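Local coordinates for protein phospholyase (Arthrobacter aurescens, PDB 5G4I) that binds pyridoxal 5'-phosphate and acts as a phospholyase, on the scaffold of a class III transaminase, at residues Q80-L83 and T84-H88; N381-P384 and A385-K388. All coordinates share one frame; numbering follows the deposited sequence.

Interaction 1: Q80-L83 and T84-H88; sequences QQLL and TVNLH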
loop_
_atom_site.group_PDB
_atom_site.type_symbol
_atom_site.label_atom_id
_atom_site.label_comp_id
_atom_site.label_asym_id
_atom_site.label_seq_id
_atom_site.Cartn_x
_atom_site.Cartn_y
_atom_site.Cartn_z
ATOM N N GLN A 80 -15.449 -15.119 8.434
ATOM C CA GLN A 80 -15.035 -16.407 9.043
ATOM C C GLN A 80 -13.549 -16.406 9.372
ATOM O O GLN A 80 -13.143 -16.861 10.470
ATOM C CB GLN A 80 -15.435 -17.623 8.196
ATOM C CG GLN A 80 -16.966 -17.726 8.163
ATOM C CD GLN A 80 -17.615 -18.588 7.110
ATOM O OE1 GLN A 80 -17.044 -19.538 6.715
ATOM N NE2 GLN A 80 -18.889 -18.307 6.774
ATOM N N GLN A 81 -12.698 -15.852 8.485
ATOM C CA GLN A 81 -11.271 -15.759 8.824
ATOM C C GLN A 81 -10.995 -14.776 9.936
ATOM O O GLN A 81 -10.090 -15.030 10.761
ATOM C CB GLN A 81 -10.422 -15.511 7.592
ATOM C CG GLN A 81 -8.923 -15.701 7.800
ATOM C CD GLN A 81 -8.504 -17.151 8.138
ATOM O OE1 GLN A 81 -8.935 -18.128 7.447
ATOM N NE2 GLN A 81 -7.642 -17.303 9.124
ATOM N N LEU A 82 -11.742 -13.673 10.009
ATOM C CA LEU A 82 -11.571 -12.732 11.085
ATOM C C LEU A 82 -11.923 -13.310 12.505
ATOM O O LEU A 82 -11.467 -12.758 13.492
ATOM C CB LEU A 82 -12.410 -11.452 10.872
ATOM C CG LEU A 82 -11.824 -10.497 9.805
ATOM C CD1 LEU A 82 -12.894 -9.481 9.304
ATOM C CD2 LEU A 82 -10.626 -9.679 10.354
ATOM N N LEU A 83 -12.765 -14.347 12.499
ATOM C CA LEU A 83 -13.076 -15.111 13.800
ATOM C C LEU A 83 -12.045 -16.134 14.089
ATOM O O LEU A 83 -12.133 -16.808 15.140
ATOM C CB LEU A 83 -14.470 -15.734 13.723
ATOM C CG LEU A 83 -15.605 -14.755 13.677
ATOM C CD1 LEU A 83 -16.969 -15.468 13.510
ATOM C CD2 LEU A 83 -15.654 -13.822 14.866
ATOM N N THR A 84 -11.045 -16.316 13.242
ATOM C CA THR A 84 -10.045 -17.402 13.348
ATOM C C THR A 84 -8.672 -16.870 13.710
ATOM O O THR A 84 -8.224 -16.965 14.882
ATOM C CB THR A 84 -10.059 -18.235 12.041
ATOM O OG1 THR A 84 -11.403 -18.709 11.750
ATOM C CG2 THR A 84 -9.140 -19.452 12.126
ATOM N N VAL A 85 -7.949 -16.246 12.750
ATOM C CA VAL A 85 -6.625 -15.602 13.042
ATOM C C VAL A 85 -6.234 -14.693 11.856
ATOM O O VAL A 85 -6.715 -14.947 10.739
ATOM C CB VAL A 85 -5.520 -16.674 13.304
ATOM C CG1 VAL A 85 -5.115 -17.452 12.074
ATOM C CG2 VAL A 85 -4.312 -16.087 14.025
ATOM N N ASN A 86 -5.378 -13.726 12.108
ATOM C CA ASN A 86 -5.036 -12.727 11.041
ATOM C C ASN A 86 -3.617 -12.207 11.110
ATOM O O ASN A 86 -3.413 -10.954 11.101
ATOM C CB ASN A 86 -6.075 -11.620 11.004
ATOM C CG ASN A 86 -5.961 -10.717 9.752
ATOM O OD1 ASN A 86 -5.493 -11.226 8.710
ATOM N ND2 ASN A 86 -6.516 -9.514 9.808
ATOM N N LEU A 87 -2.636 -13.117 11.102
ATOM C CA LEU A 87 -1.227 -12.688 11.354
ATOM C C LEU A 87 -0.392 -12.657 10.050
ATOM O O LEU A 87 -0.662 -13.348 9.054
ATOM C CB LEU A 87 -0.519 -13.649 12.342
ATOM C CG LEU A 87 -0.862 -13.432 13.840
ATOM C CD1 LEU A 87 -0.349 -14.583 14.670
ATOM C CD2 LEU A 87 -0.298 -12.090 14.326
ATOM N N HIS A 88 0.638 -11.848 10.099
ATOM C CA HIS A 88 1.640 -11.720 9.021
ATOM C C HIS A 88 2.332 -13.077 8.699
ATOM O O HIS A 88 2.260 -14.061 9.475
ATOM C CB HIS A 88 2.689 -10.665 9.426
ATOM C CG HIS A 88 3.323 -10.990 10.757
ATOM N ND1 HIS A 88 4.344 -11.896 10.874
ATOM C CD2 HIS A 88 2.957 -10.659 12.033
ATOM C CE1 HIS A 88 4.588 -12.110 12.170
ATOM N NE2 HIS A 88 3.738 -11.397 12.896
#
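Q81 and V85 meet through a primary amide that reaches past the end of the helix: NE2 of Q81 donates to the backbone O of V85 at 3.0 Å, with an almost linear N-H...O angle of 178°. The acceptor lies practically in the amide plane, while the donor is slightly tilted from the carbonyl plane of V85. A bend at chi2 (65°), after a first torsion that sets CG anti to the backbone N, folds the Q81 chain round to this carbonyl. Its other amide atom, OE1, accepts a hydrogen bond from R95, so both polar ends of the buried group are used and its rotation is probably fixed. The methyl groups CG2 of T84 and CG1 of V85 approach the same NE2, CG1 at 3.9 Å. This is the C-terminal end of helix 72-82, where the carbonyls of Q80 and Q81 are taken up by T84 and V85: O of Q81 receives N of T84 at 3.0 Å and more weakly N of V85, while OG1 of T84 donates to O of Q80 at 2.8 Å. The far side is looser. L82 and N86 lie side by side and point the same way, meeting at 4.1 Å between CD2 and ND2, with V317 of helix 316-331 against the leucine. Q80 and L83 are exposed, their CB atoms pointing away from the loop. From T84 on, the chain lies against the second subunit, whose V42 packs on T84 and V85.

Interaction 2: N381-P384 and A385-K388; sequences NPAP and ALTK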
loop_
_atom_site.group_PDB
_atom_site.type_symbol
_atom_site.label_atom_id
_atom_site.label_comp_id
_atom_site.label_asym_id
_atom_site.label_seq_id
_atom_site.Cartn_x
_atom_site.Cartn_y
_atom_site.Cartn_z
ATOM N N ASN A 381 -14.062 16.986 -34.895
ATOM C CA ASN A 381 -13.231 17.381 -33.740
ATOM C C ASN A 381 -13.736 16.730 -32.416
ATOM O O ASN A 381 -14.951 16.620 -32.216
ATOM C CB ASN A 381 -13.215 18.888 -33.533
ATOM C CG ASN A 381 -12.395 19.604 -34.599
ATOM O OD1 ASN A 381 -11.635 18.977 -35.324
ATOM N ND2 ASN A 381 -12.524 20.916 -34.662
ATOM N N PRO A 382 -12.798 16.406 -31.507
ATOM C CA PRO A 382 -13.194 15.969 -30.146
ATOM C C PRO A 382 -14.144 16.911 -29.501
ATOM O O PRO A 382 -13.987 18.154 -29.625
ATOM C CB PRO A 382 -11.867 15.926 -29.389
ATOM C CG PRO A 382 -10.898 15.519 -30.477
ATOM C CD PRO A 382 -11.342 16.255 -31.723
ATOM N N ALA A 383 -15.176 16.389 -28.839
ATOM C CA ALA A 383 -16.175 17.179 -28.177
ATOM C C ALA A 383 -16.318 16.907 -26.672
ATOM O O ALA A 383 -17.294 16.320 -26.222
ATOM C CB ALA A 383 -17.489 16.975 -28.888
ATOM N N PRO A 384 -15.369 17.422 -25.880
ATOM C CA PRO A 384 -15.417 17.227 -24.444
ATOM C C PRO A 384 -16.648 17.773 -23.788
ATOM O O PRO A 384 -17.204 17.169 -22.870
ATOM C CB PRO A 384 -14.106 17.836 -23.937
ATOM C CG PRO A 384 -13.625 18.741 -25.052
ATOM C CD PRO A 384 -14.080 18.062 -26.303
ATOM N N ALA A 385 -17.131 18.962 -24.219
ATOM C CA ALA A 385 -18.304 19.474 -23.537
ATOM C C ALA A 385 -19.590 18.599 -23.764
ATOM O O ALA A 385 -20.386 18.473 -22.864
ATOM C CB ALA A 385 -18.633 20.946 -24.003
ATOM N N LEU A 386 -19.730 18.040 -24.988
ATOM C CA LEU A 386 -20.855 17.138 -25.304
ATOM C C LEU A 386 -20.701 15.802 -24.461
ATOM O O LEU A 386 -21.697 15.231 -23.971
ATOM C CB LEU A 386 -20.938 16.776 -26.770
ATOM C CG LEU A 386 -21.216 17.925 -27.810
ATOM C CD1 LEU A 386 -21.408 17.477 -29.205
ATOM C CD2 LEU A 386 -22.390 18.737 -27.311
ATOM N N THR A 387 -19.461 15.399 -24.283
ATOM C CA THR A 387 -19.181 14.183 -23.438
ATOM C C THR A 387 -19.667 14.387 -22.029
ATOM O O THR A 387 -20.295 13.515 -21.433
ATOM C CB THR A 387 -17.631 13.816 -23.493
ATOM O OG1 THR A 387 -17.175 13.775 -24.825
ATOM C CG2 THR A 387 -17.362 12.432 -22.890
ATOM N N LYS A 388 -19.401 15.570 -21.416
ATOM C CA LYS A 388 -19.855 15.873 -20.075
ATOM C C LYS A 388 -21.386 15.875 -19.960
ATOM O O LYS A 388 -22.002 15.413 -18.999
ATOM C CB LYS A 388 -19.228 17.219 -19.596
ATOM C CG LYS A 388 -19.708 17.660 -18.276
ATOM C CD LYS A 388 -19.237 16.827 -17.161
ATOM C CE LYS A 388 -19.485 17.545 -15.796
ATOM N NZ LYS A 388 -19.404 16.527 -14.756
#
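T387 grips the carbonyl of A383 twice, with its backbone and with its side chain. Its N donates to O of A383 at 3.1 Å, nearly along the C=O axis, whereas its OG1 donates to the same oxygen at 2.9 Å from well above the carbonyl plane. The first torsion (chi1 -50°) sets OG1 beside the residue's own backbone N, which turns both donors to one acceptor. Replacing T387 by a valine would probably leave the A383 oxygen without its side-chain donor, held across this contact by the backbone N-H alone. One residue on, N of K388 donates to O of P384 at 3.1 Å, the next i to i+4 bond. On another flank the link is apolar: CB of A383 rests against CD1 of L386 at 4.0 Å. CB of P384 points away from the helix residues that follow.

Further out, A383 is tied by a backbone hydrogen bond to I373 of strand 368-373, on which the side chains of L386 and T387 also rest. R403 of strand 399-404 packs on P384, T387 and K388, and the ammonium of K388 forms a salt bridge with E392 one turn further along. A383 takes the N-cap position and P384 the first turn, where a proline ring costs no helical hydrogen bond: the start of helix 384-396, set against the sheet that holds strands 368-373 and 399-404.

How the interactions relate
The two interactions mark opposite ends of helices: interaction 1 closes helix 72-82, and interaction 2 opens helix 384-396. They come in series along the chain, both within the class III aminotransferase fold, with centres 49 Å apart and nearest atoms about 36 Å apart, on opposite sides of the chain's centre. No residue of one touches the other. Residues 80-88 lie at the subunit interface, with N86 about 13 Å from a bound pyridoxal phosphate (side chain to ligand), whereas 381-388 is touched by no other chain of the assembly and packs on strands 368-373 and 399-404 of a mixed sheet, away from the cofactor sites. One thus belongs to the dimer contact, the other to packing within the subunit.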